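Local coordinates for dihydropteridine reductase (Dictyostelium discoideum, PDB 3ORF), which catalyses the NADH- or NADPH-dependent reduction of quinonoid dihydropteridine, probably regenerating the tetrahydrobiopterin cofactor of the aromatic amino acid hydroxylases, at residues G29-L34 / T49-F54; L134-L139 / L179-T184; L189-D194 / L236-T241. One frame throughout, in Å; residues are numbered along the deposited sequence.

Contact 1. Residues G29-L34 / T49-F54; sequences GGSGAL and TISIDF. With NAD (nicotinamide-adenine-dinucleotide), chain E.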
loop_
_atom_site.group_PDB
_atom_site.type_symbol
_atom_site.label_atom_id
_atom_site.label_comp_id
_atom_site.label_asym_id
_atom_site.label_seq_id
_atom_site.Cartn_x
_atom_site.Cartn_y
_atom_site.Cartn_z
ATOM N N GLY A 29 -18.237 -3.324 -3.351
ATOM C CA GLY A 29 -18.408 -4.121 -2.159
ATOM C C GLY A 29 -19.870 -4.106 -1.765
ATOM O O GLY A 29 -20.239 -4.405 -0.598
ATOM N N GLY A 30 -20.708 -3.686 -2.712
ATOM C CA GLY A 30 -22.141 -3.599 -2.455
ATOM C C GLY A 30 -22.868 -4.850 -1.973
ATOM O O GLY A 30 -24.004 -4.740 -1.528
ATOM N N SER A 31 -22.227 -6.026 -1.957
ATOM C CA SER A 31 -22.940 -7.211 -1.439
ATOM C C SER A 31 -22.440 -7.655 -0.088
ATOM O O SER A 31 -23.035 -8.590 0.485
ATOM C CB SER A 31 -22.799 -8.402 -2.371
ATOM O OG SER A 31 -23.409 -8.106 -3.629
ATOM N N GLY A 32 -21.360 -7.019 0.417
ATOM C CA GLY A 32 -20.787 -7.388 1.735
ATOM C C GLY A 32 -21.716 -6.979 2.854
ATOM O O GLY A 32 -22.757 -6.367 2.582
ATOM N N ALA A 33 -21.363 -7.246 4.103
ATOM C CA ALA A 33 -22.237 -6.836 5.203
ATOM C C ALA A 33 -22.447 -5.313 5.231
ATOM O O ALA A 33 -23.582 -4.804 5.241
ATOM C CB ALA A 33 -21.674 -7.317 6.516
ATOM N N LEU A 34 -21.360 -4.551 5.243
ATOM C CA LEU A 34 -21.504 -3.091 5.308
ATOM C C LEU A 34 -22.144 -2.560 4.031
ATOM O O LEU A 34 -23.067 -1.733 4.086
ATOM C CB LEU A 34 -20.134 -2.398 5.556
ATOM C CG LEU A 34 -20.169 -0.868 5.460
ATOM C CD1 LEU A 34 -21.110 -0.212 6.566
ATOM C CD2 LEU A 34 -18.755 -0.399 5.492
ATOM N N THR A 49 -29.902 3.194 -5.895
ATOM C CA THR A 49 -28.707 2.478 -5.446
ATOM C C THR A 49 -28.079 1.594 -6.523
ATOM O O THR A 49 -28.800 0.939 -7.275
ATOM C CB THR A 49 -29.051 1.571 -4.277
ATOM O OG1 THR A 49 -30.060 0.629 -4.690
ATOM C CG2 THR A 49 -29.536 2.392 -3.109
ATOM N N ILE A 50 -26.745 1.554 -6.579
ATOM C CA ILE A 50 -26.025 0.712 -7.541
ATOM C C ILE A 50 -24.917 -0.052 -6.804
ATOM O O ILE A 50 -24.215 0.545 -5.947
ATOM C CB ILE A 50 -25.374 1.528 -8.620
ATOM C CG1 ILE A 50 -26.415 2.300 -9.417
ATOM C CG2 ILE A 50 -24.608 0.636 -9.544
ATOM C CD1 ILE A 50 -25.946 3.615 -9.755
ATOM N N SER A 51 -24.737 -1.335 -7.122
ATOM C CA SER A 51 -23.777 -2.182 -6.401
ATOM C C SER A 51 -22.845 -2.865 -7.391
ATOM O O SER A 51 -23.307 -3.413 -8.384
ATOM C CB SER A 51 -24.527 -3.207 -5.503
ATOM O OG SER A 51 -23.706 -4.252 -4.987
ATOM N N ILE A 52 -21.529 -2.755 -7.161
ATOM C CA ILE A 52 -20.540 -3.583 -7.855
ATOM C C ILE A 52 -19.899 -4.494 -6.794
ATOM O O ILE A 52 -19.499 -4.031 -5.720
ATOM C CB ILE A 52 -19.419 -2.716 -8.543
ATOM C CG1 ILE A 52 -19.996 -1.680 -9.536
ATOM C CG2 ILE A 52 -18.334 -3.599 -9.197
ATOM C CD1 ILE A 52 -19.002 -0.469 -9.814
ATOM N N ASP A 53 -19.812 -5.778 -7.093
ATOM C CA ASP A 53 -19.257 -6.792 -6.175
ATOM C C ASP A 53 -18.985 -8.081 -6.989
ATOM O O ASP A 53 -19.198 -8.081 -8.248
ATOM C CB ASP A 53 -20.189 -7.018 -4.980
ATOM C CG ASP A 53 -19.446 -7.498 -3.758
ATOM O OD1 ASP A 53 -18.461 -8.281 -3.910
ATOM O OD2 ASP A 53 -19.814 -7.062 -2.628
ATOM N N PHE A 54 -18.474 -9.138 -6.340
ATOM C CA PHE A 54 -18.229 -10.413 -7.081
ATOM C C PHE A 54 -19.526 -11.181 -7.351
ATOM O O PHE A 54 -19.615 -11.963 -8.289
ATOM C CB PHE A 54 -17.154 -11.324 -6.443
ATOM C CG PHE A 54 -15.803 -10.657 -6.301
ATOM C CD1 PHE A 54 -15.123 -10.657 -5.077
ATOM C CD2 PHE A 54 -15.216 -9.968 -7.379
ATOM C CE1 PHE A 54 -13.859 -9.991 -4.943
ATOM C CE2 PHE A 54 -13.962 -9.290 -7.226
ATOM C CZ PHE A 54 -13.311 -9.330 -6.041
HETATM P PA NAD E . -17.530 -8.517 3.898
HETATM O O1A NAD E . -16.527 -9.593 3.689
HETATM O O2A NAD E . -18.943 -8.842 4.240
HETATM O O5B NAD E . -17.674 -7.741 2.458
HETATM C C5B NAD E . -16.672 -7.269 1.632
HETATM C C4B NAD E . -17.261 -7.276 0.210
HETATM O O4B NAD E . -16.192 -6.817 -0.669
HETATM C C3B NAD E . -17.552 -8.738 -0.222
HETATM O O3B NAD E . -18.750 -8.757 -0.962
HETATM C C2B NAD E . -16.483 -9.051 -1.250
HETATM O O2B NAD E . -16.989 -9.907 -2.288
HETATM C C1B NAD E . -16.218 -7.646 -1.828
HETATM N N9A NAD E . -14.864 -7.454 -2.420
HETATM C C8A NAD E . -13.713 -7.962 -1.909
HETATM N N7A NAD E . -12.713 -7.520 -2.687
HETATM C C5A NAD E . -13.223 -6.767 -3.711
HETATM C C6A NAD E . -12.675 -6.058 -4.825
HETATM N N6A NAD E . -11.351 -6.107 -5.113
HETATM N N1A NAD E . -13.506 -5.360 -5.652
HETATM C C2A NAD E . -14.814 -5.361 -5.433
HETATM N N3A NAD E . -15.353 -6.021 -4.386
HETATM C C4A NAD E . -14.601 -6.747 -3.531
HETATM O O3 NAD E . -16.845 -7.517 4.904
HETATM P PN NAD E . -17.463 -6.431 5.798
HETATM O O1N NAD E . -17.507 -7.081 7.147
HETATM O O2N NAD E . -18.650 -5.724 5.160
HETATM O O5D NAD E . -16.306 -5.297 5.898
HETATM C C5D NAD E . -16.315 -4.107 5.100
HETATM C C4D NAD E . -14.986 -3.344 5.258
HETATM O O4D NAD E . -14.622 -3.282 6.663
HETATM C C3D NAD E . -13.757 -3.936 4.557
HETATM O O3D NAD E . -13.168 -2.840 3.773
HETATM C C2D NAD E . -12.809 -4.330 5.699
HETATM O O2D NAD E . -11.471 -4.193 5.195
HETATM C C1D NAD E . -13.165 -3.165 6.649
HETATM N N1N NAD E . -12.671 -2.821 8.060
HETATM C C2N NAD E . -13.187 -3.409 9.299
HETATM C C3N NAD E . -12.623 -2.952 10.541
HETATM C C7N NAD E . -13.073 -3.467 11.936
HETATM O O7N NAD E . -12.217 -3.747 12.796
HETATM N N7N NAD E . -14.410 -3.495 12.120
HETATM C C4N NAD E . -11.626 -1.947 10.551
HETATM C C5N NAD E . -11.172 -1.375 9.356
HETATM C C6N NAD E . -11.684 -1.807 8.144
#
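Gly29, Gly30 and Ser31 meet Ser51, Ile52 and Asp53 in a buried contact between the glycine-rich turn of a Rossmann fold and the end of the next parallel strand, within the beta-alpha-beta unit of strand 24-28, helix 33-44 and strand 48-53. The type I turn from Gly29 to Gly32 leads into that helix, with Gly32 as N-cap. Two successive amides grip one carbonyl: Gly29 N lies 2.8 Å from Ile52 O, nearly in line with the C=O bond, whereas Gly30 N makes a longer bond from above the carbonyl plane. Ser51 brings OG to 3.0 Å from Gly30 CA; a CB on Gly30 would collide with this hydroxyl, and one on Gly32 would strike O5B of NAD. Ile52 faces the other way, onto Leu26 and Leu28.

Asp53 connects protein and cofactor. With CG anti to the backbone N (chi1 -153°), its carboxylate reaches across to the turn. OD2 accepts Ser31 N at 2.7 Å on its anti side, 16° out of the carboxylate plane, and also takes NAD O3B at 2.6 Å. OD1 receives NAD O2B at 2.7 Å, while Phe54 N donates to its anti lone pair. Four bonds to its two oxygens would hold the carboxylate against rotation. Phe54 then turns a ring face to the adenine, its CZ 3.5 Å from NAD C5A. At the helix start, Ala33 N and Leu34 N donate to NAD O2A and O2N, one on each phosphate.

Arg55, which also bonds NAD, makes a long, weak ion pair to OD1. Because Asp53 binds both hydroxyls of the adenosine ribose, a phosphate on O2B would probably lie near its negative charge, which may favour NADH although NADPH is also used.

Contact 2. Residues L134-L139 / L179-T184; sequences LNQGGL and LPAGST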
loop_
_atom_site.group_PDB
_atom_site.type_symbol
_atom_site.label_atom_id
_atom_site.label_comp_id
_atom_site.label_asym_id
_atom_site.label_seq_id
_atom_site.Cartn_x
_atom_site.Cartn_y
_atom_site.Cartn_z
ATOM N N LEU A 134 -18.298 10.226 -10.756
ATOM C CA LEU A 134 -18.764 11.068 -9.675
ATOM C C LEU A 134 -19.247 12.404 -10.245
ATOM O O LEU A 134 -18.663 12.924 -11.190
ATOM C CB LEU A 134 -17.657 11.269 -8.647
ATOM C CG LEU A 134 -18.125 11.688 -7.258
ATOM C CD1 LEU A 134 -18.969 10.556 -6.640
ATOM C CD2 LEU A 134 -16.928 12.140 -6.347
ATOM N N ASN A 135 -20.364 12.910 -9.729
ATOM C CA ASN A 135 -20.845 14.247 -10.089
ATOM C C ASN A 135 -20.014 15.275 -9.332
ATOM O O ASN A 135 -19.462 15.005 -8.206
ATOM C CB ASN A 135 -22.257 14.421 -9.615
ATOM C CG ASN A 135 -23.302 13.890 -10.605
ATOM O OD1 ASN A 135 -23.118 13.939 -11.816
ATOM N ND2 ASN A 135 -24.377 13.327 -10.064
ATOM N N GLN A 136 -19.917 16.456 -9.918
ATOM C CA GLN A 136 -19.274 17.573 -9.260
ATOM C C GLN A 136 -19.977 17.693 -7.899
ATOM O O GLN A 136 -21.181 17.419 -7.826
ATOM C CB GLN A 136 -19.408 18.884 -10.084
ATOM C CG GLN A 136 -18.804 18.697 -11.524
ATOM C CD GLN A 136 -18.676 19.993 -12.331
ATOM O OE1 GLN A 136 -19.646 20.725 -12.532
ATOM N NE2 GLN A 136 -17.481 20.265 -12.793
ATOM N N GLY A 137 -19.242 18.115 -6.868
ATOM C CA GLY A 137 -19.822 18.273 -5.535
ATOM C C GLY A 137 -20.058 16.940 -4.831
ATOM O O GLY A 137 -20.516 16.927 -3.695
ATOM N N GLY A 138 -19.686 15.829 -5.472
ATOM C CA GLY A 138 -19.973 14.463 -4.949
ATOM C C GLY A 138 -19.219 14.063 -3.684
ATOM O O GLY A 138 -18.243 14.727 -3.268
ATOM N N LEU A 139 -19.643 12.965 -3.073
ATOM C CA LEU A 139 -19.033 12.473 -1.874
ATOM C C LEU A 139 -18.366 11.161 -2.225
ATOM O O LEU A 139 -18.993 10.251 -2.838
ATOM C CB LEU A 139 -20.088 12.173 -0.833
ATOM C CG LEU A 139 -19.546 11.546 0.468
ATOM C CD1 LEU A 139 -18.625 12.555 1.145
ATOM C CD2 LEU A 139 -20.743 11.241 1.356
ATOM N N LEU A 179 -10.587 13.624 -9.164
ATOM C CA LEU A 179 -11.983 13.600 -8.882
ATOM C C LEU A 179 -12.575 14.991 -9.332
ATOM O O LEU A 179 -11.862 15.988 -9.433
ATOM C CB LEU A 179 -12.175 13.382 -7.369
ATOM C CG LEU A 179 -11.915 12.010 -6.721
ATOM C CD1 LEU A 179 -12.487 11.943 -5.295
ATOM C CD2 LEU A 179 -12.481 10.831 -7.559
ATOM N N PRO A 180 -13.882 15.034 -9.613
ATOM C CA PRO A 180 -14.466 16.254 -10.178
ATOM C C PRO A 180 -14.396 17.430 -9.210
ATOM O O PRO A 180 -14.218 17.219 -8.009
ATOM C CB PRO A 180 -15.930 15.866 -10.484
ATOM C CG PRO A 180 -16.146 14.479 -9.869
ATOM C CD PRO A 180 -14.764 13.841 -9.755
ATOM N N ALA A 181 -14.535 18.648 -9.750
ATOM C CA ALA A 181 -14.601 19.870 -8.927
ATOM C C ALA A 181 -15.597 19.741 -7.742
ATOM O O ALA A 181 -16.695 19.126 -7.897
ATOM C CB ALA A 181 -14.957 21.139 -9.831
ATOM N N GLY A 182 -15.178 20.233 -6.575
ATOM C CA GLY A 182 -16.012 20.335 -5.392
ATOM C C GLY A 182 -16.299 19.039 -4.647
ATOM O O GLY A 182 -17.056 19.025 -3.691
ATOM N N SER A 183 -15.699 17.931 -5.073
ATOM C CA SER A 183 -15.937 16.680 -4.396
ATOM C C SER A 183 -15.140 16.604 -3.109
ATOM O O SER A 183 -14.181 17.318 -2.935
ATOM C CB SER A 183 -15.492 15.551 -5.320
ATOM O OG SER A 183 -14.135 15.786 -5.546
ATOM N N THR A 184 -15.492 15.669 -2.249
ATOM C CA THR A 184 -14.886 15.518 -0.931
ATOM C C THR A 184 -14.523 14.046 -0.873
ATOM O O THR A 184 -15.394 13.205 -1.109
ATOM C CB THR A 184 -15.917 15.782 0.174
ATOM O OG1 THR A 184 -16.207 17.170 0.207
ATOM C CG2 THR A 184 -15.371 15.418 1.562
HETATM O O HOH W 1 -14.967 18.756 -12.673
#
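Gly137 N donates to Ala181 O at 2.9 Å, and Thr184 N donates to Gly138 O at 3.1 Å; the first bond joins a pair of type II turns, Asn135 to Gly138 and Pro180 to Ser183, and the second opens the strand pairing that follows. The site lies where two neighbouring parallel strands of the Rossmann sheet, 138-143 and 184-190, begin. Its register is set by the parallel bridge between Leu139 and Thr184. Each turn has a glycine at its third position, Gly137 and Gly182, both at a phi of 75°, a value that favours glycine. Their backbones come close enough for Gly137 CA to make a CA-H...O contact with Gly182 O.

Farther out, a water accepts from both Gln136 NE2 and Ala181 N, tying the exposed tip of one turn to the other. Outside partners hold the first turn: Asn135 ND2 bonds to Asp89 OD2, and Gly137 O accepts from Arg230 NH1.

Apolar packing closes the inner side. The ring of Pro180 fits against the backbone of the first turn, with CG 3.2 Å from Leu134 O and 3.8 Å from Leu134 CB, while its CB lies over Gln136 CA. Leu134, with CG anti to the backbone N (chi1 -159°), carries its CD2 to 3.8 Å from Ser183 CB and also packs on Val88, Phe91 and Phe140. Gly138 belongs to the same tight arrangement, since a CB there would clash with Leu134 CG. The second turn is braced from within by its own serine: at chi1 60° the hydroxyl stands between the backbone N and the carbonyl carbon, and Ser183 OG donates to Pro180 O at 2.9 Å.

Contact 3. Residues L189-D194 / L236-T241; sequences LPVTLD and LVKFET. With NAD (nicotinamide-adenine-dinucleotide), chain E.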
loop_
_atom_site.group_PDB
_atom_site.type_symbol
_atom_site.label_atom_id
_atom_site.label_comp_id
_atom_site.label_asym_id
_atom_site.label_seq_id
_atom_site.Cartn_x
_atom_site.Cartn_y
_atom_site.Cartn_z
ATOM N N LEU A 189 -12.851 4.971 9.299
ATOM C CA LEU A 189 -11.824 4.133 9.898
ATOM C C LEU A 189 -12.453 3.551 11.170
ATOM O O LEU A 189 -12.312 4.097 12.245
ATOM C CB LEU A 189 -10.528 4.933 10.260
ATOM C CG LEU A 189 -9.321 5.058 9.307
ATOM C CD1 LEU A 189 -9.771 5.767 8.035
ATOM C CD2 LEU A 189 -8.249 5.860 10.029
ATOM N N PRO A 190 -13.116 2.411 11.035
ATOM C CA PRO A 190 -13.729 1.790 12.226
ATOM C C PRO A 190 -12.695 1.147 13.171
ATOM O O PRO A 190 -11.664 0.618 12.688
ATOM C CB PRO A 190 -14.676 0.720 11.639
ATOM C CG PRO A 190 -14.210 0.494 10.159
ATOM C CD PRO A 190 -13.206 1.616 9.800
ATOM N N VAL A 191 -12.911 1.316 14.491
ATOM C CA VAL A 191 -12.257 0.488 15.507
ATOM C C VAL A 191 -12.853 -0.948 15.405
ATOM O O VAL A 191 -12.145 -1.898 15.085
ATOM C CB VAL A 191 -12.407 1.143 16.882
ATOM C CG1 VAL A 191 -11.764 0.280 18.014
ATOM C CG2 VAL A 191 -11.719 2.503 16.806
ATOM N N THR A 192 -14.172 -1.069 15.554
ATOM C CA THR A 192 -14.846 -2.352 15.348
ATOM C C THR A 192 -16.295 -2.168 14.943
ATOM O O THR A 192 -17.136 -1.630 15.720
ATOM C CB THR A 192 -14.883 -3.239 16.658
ATOM O OG1 THR A 192 -13.680 -3.057 17.410
ATOM C CG2 THR A 192 -15.065 -4.723 16.285
ATOM N N LEU A 193 -16.550 -2.581 13.719
ATOM C CA LEU A 193 -17.892 -2.793 13.151
ATOM C C LEU A 193 -18.546 -4.090 13.643
ATOM O O LEU A 193 -17.881 -5.105 13.914
ATOM C CB LEU A 193 -17.815 -2.938 11.600
ATOM C CG LEU A 193 -17.431 -1.723 10.794
ATOM C CD1 LEU A 193 -17.782 -1.933 9.302
ATOM C CD2 LEU A 193 -18.256 -0.521 11.376
ATOM N N ASP A 194 -19.860 -4.073 13.687
ATOM C CA ASP A 194 -20.610 -5.271 14.029
ATOM C C ASP A 194 -20.977 -5.960 12.729
ATOM O O ASP A 194 -21.988 -5.619 12.109
ATOM C CB ASP A 194 -21.875 -4.946 14.811
ATOM C CG ASP A 194 -22.572 -6.198 15.359
ATOM O OD1 ASP A 194 -22.215 -7.323 14.982
ATOM O OD2 ASP A 194 -23.525 -6.083 16.123
ATOM N N LEU A 236 -9.257 11.399 7.579
ATOM C CA LEU A 236 -9.524 9.998 7.916
ATOM C C LEU A 236 -10.426 10.084 9.121
ATOM O O LEU A 236 -10.014 10.631 10.158
ATOM C CB LEU A 236 -8.194 9.341 8.332
ATOM C CG LEU A 236 -7.164 9.381 7.216
ATOM C CD1 LEU A 236 -5.849 8.635 7.630
ATOM C CD2 LEU A 236 -7.728 8.736 5.852
ATOM N N VAL A 237 -11.636 9.548 9.034
ATOM C CA VAL A 237 -12.561 9.691 10.135
ATOM C C VAL A 237 -12.671 8.389 10.963
ATOM O O VAL A 237 -13.314 7.390 10.522
ATOM C CB VAL A 237 -14.004 10.123 9.625
ATOM C CG1 VAL A 237 -14.937 10.513 10.825
ATOM C CG2 VAL A 237 -13.897 11.218 8.628
ATOM N N LYS A 238 -12.060 8.427 12.159
ATOM C CA LYS A 238 -12.079 7.303 13.095
ATOM C C LYS A 238 -13.420 7.259 13.828
ATOM O O LYS A 238 -13.959 8.297 14.181
ATOM C CB LYS A 238 -10.940 7.450 14.111
ATOM C CG LYS A 238 -10.696 6.228 15.028
ATOM C CD LYS A 238 -9.653 6.587 16.027
ATOM C CE LYS A 238 -9.551 5.523 17.152
ATOM N NZ LYS A 238 -8.919 6.170 18.331
ATOM N N PHE A 239 -13.961 6.074 14.069
ATOM C CA PHE A 239 -15.170 5.993 14.882
ATOM C C PHE A 239 -15.131 4.710 15.734
ATOM O O PHE A 239 -14.709 3.690 15.264
ATOM C CB PHE A 239 -16.478 6.071 14.021
ATOM C CG PHE A 239 -16.630 4.992 12.947
ATOM C CD1 PHE A 239 -17.418 3.871 13.180
ATOM C CD2 PHE A 239 -16.016 5.109 11.721
ATOM C CE1 PHE A 239 -17.612 2.926 12.208
ATOM C CE2 PHE A 239 -16.191 4.142 10.697
ATOM C CZ PHE A 239 -16.987 3.062 10.944
ATOM N N GLU A 240 -15.607 4.819 16.964
ATOM C CA GLU A 240 -15.579 3.783 17.938
ATOM C C GLU A 240 -16.851 3.943 18.780
ATOM O O GLU A 240 -17.302 5.055 19.044
ATOM C CB GLU A 240 -14.358 3.940 18.864
ATOM C CG GLU A 240 -14.046 2.634 19.707
ATOM C CD GLU A 240 -12.714 2.730 20.544
ATOM O OE1 GLU A 240 -11.994 3.778 20.499
ATOM O OE2 GLU A 240 -12.413 1.742 21.270
ATOM N N THR A 241 -17.413 2.811 19.158
ATOM C CA THR A 241 -18.600 2.745 19.952
ATOM C C THR A 241 -18.168 2.205 21.368
ATOM O O THR A 241 -17.308 1.291 21.474
ATOM C CB THR A 241 -19.605 1.795 19.259
ATOM O OG1 THR A 241 -19.960 2.327 17.983
ATOM C CG2 THR A 241 -20.884 1.641 20.093
HETATM P PA NAD E . -17.530 -8.517 3.898
HETATM O O1A NAD E . -16.527 -9.593 3.689
HETATM O O2A NAD E . -18.943 -8.842 4.240
HETATM O O5B NAD E . -17.674 -7.741 2.458
HETATM C C5B NAD E . -16.672 -7.269 1.632
HETATM C C4B NAD E . -17.261 -7.276 0.210
HETATM O O4B NAD E . -16.192 -6.817 -0.669
HETATM C C3B NAD E . -17.552 -8.738 -0.222
HETATM O O3B NAD E . -18.750 -8.757 -0.962
HETATM C C2B NAD E . -16.483 -9.051 -1.250
HETATM O O2B NAD E . -16.989 -9.907 -2.288
HETATM C C1B NAD E . -16.218 -7.646 -1.828
HETATM N N9A NAD E . -14.864 -7.454 -2.420
HETATM C C8A NAD E . -13.713 -7.962 -1.909
HETATM N N7A NAD E . -12.713 -7.520 -2.687
HETATM C C5A NAD E . -13.223 -6.767 -3.711
HETATM C C6A NAD E . -12.675 -6.058 -4.825
HETATM N N6A NAD E . -11.351 -6.107 -5.113
HETATM N N1A NAD E . -13.506 -5.360 -5.652
HETATM C C2A NAD E . -14.814 -5.361 -5.433
HETATM N N3A NAD E . -15.353 -6.021 -4.386
HETATM C C4A NAD E . -14.601 -6.747 -3.531
HETATM O O3 NAD E . -16.845 -7.517 4.904
HETATM P PN NAD E . -17.463 -6.431 5.798
HETATM O O1N NAD E . -17.507 -7.081 7.147
HETATM O O2N NAD E . -18.650 -5.724 5.160
HETATM O O5D NAD E . -16.306 -5.297 5.898
HETATM C C5D NAD E . -16.315 -4.107 5.100
HETATM C C4D NAD E . -14.986 -3.344 5.258
HETATM O O4D NAD E . -14.622 -3.282 6.663
HETATM C C3D NAD E . -13.757 -3.936 4.557
HETATM O O3D NAD E . -13.168 -2.840 3.773
HETATM C C2D NAD E . -12.809 -4.330 5.699
HETATM O O2D NAD E . -11.471 -4.193 5.195
HETATM C C1D NAD E . -13.165 -3.165 6.649
HETATM N N1N NAD E . -12.671 -2.821 8.060
HETATM C C2N NAD E . -13.187 -3.409 9.299
HETATM C C3N NAD E . -12.623 -2.952 10.541
HETATM C C7N NAD E . -13.073 -3.467 11.936
HETATM O O7N NAD E . -12.217 -3.747 12.796
HETATM N N7N NAD E . -14.410 -3.495 12.120
HETATM C C4N NAD E . -11.626 -1.947 10.551
HETATM C C5N NAD E . -11.172 -1.375 9.356
HETATM C C6N NAD E . -11.684 -1.807 8.144
HETATM O O HOH W 2 -16.254 1.258 15.286
HETATM O O HOH W 3 -16.233 0.284 18.078
#
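Phe239 and Pro190 form the tight side of this parallel strand pairing, and Leu189 sets its two methyls against Leu236 CB. The Phe239 ring turns one face to Pro190 CA, and its CZ is 3.4 Å from Pro190 CB; Leu193 CD2 comes to the ring edge, 3.6 Å from CE1 of Phe239. A chi1 of 59° sets the Phe239 ring between its own N and carbonyl carbon and folds it back over residues 189-190. Three backbone bonds keep the register: Leu189 N to Val237 O at 2.7 Å, Phe239 N to Leu189 O, and Val191 N to Phe239 O, the last nearly straight at 173°. Pro190 also presents CG to the nicotinamide, 3.6 Å from NAD C4N, the carbon that carries the hydride in NADH. An alanine in place of Phe239 would probably take from Pro190 and Leu193 part of their apolar backing and leave Trp248 without its stacking partner.

The other side is looser. Val191 packs along the extended chain of Glu240, CB to CG of Glu240 at 3.6 Å, and its CG2 meets Lys238 CE at 3.7 Å before the lysine's end leads away. Past Val191 the first chain leaves the sheet and waters lie between the backbones: one accepts from Thr192 N beside Phe239 O, and another accepts from Thr241 N at 3.0 Å, next to Thr192 O.

Around this pair, Leu189 and Leu236 pack on His166 of helix 156-172, whereas Val237, Leu193 and Phe239 pack on helix 213-225; Phe239 also stacks with Trp248 of the antiparallel strand 245-250.

Overall arrangement
The three contacts follow one another along the chain without overlap and all belong to the same mixed sheet, with centres 20 to 24 Å apart. Contact 1 joins the turn after strand 24-28 to the end of strand 48-53, contact 2 the beginnings of neighbouring strands 138-143 and 184-190, and contact 3 the far end of strand 184-190 to 236-242. Contacts 1 and 3 both touch NAD, one at its adenosine and phosphates and the other at its nicotinamide, and they meet through Leu34 CD2 and Leu193 CD1, 4.2 Å apart. Contact 2 touches neither, its nearest atoms being about 10 Å from contact 1 and 8 Å from contact 3. Cofactor binding thus occupies one end of the parallel strands, while contact 2 joins turns at the opposite end.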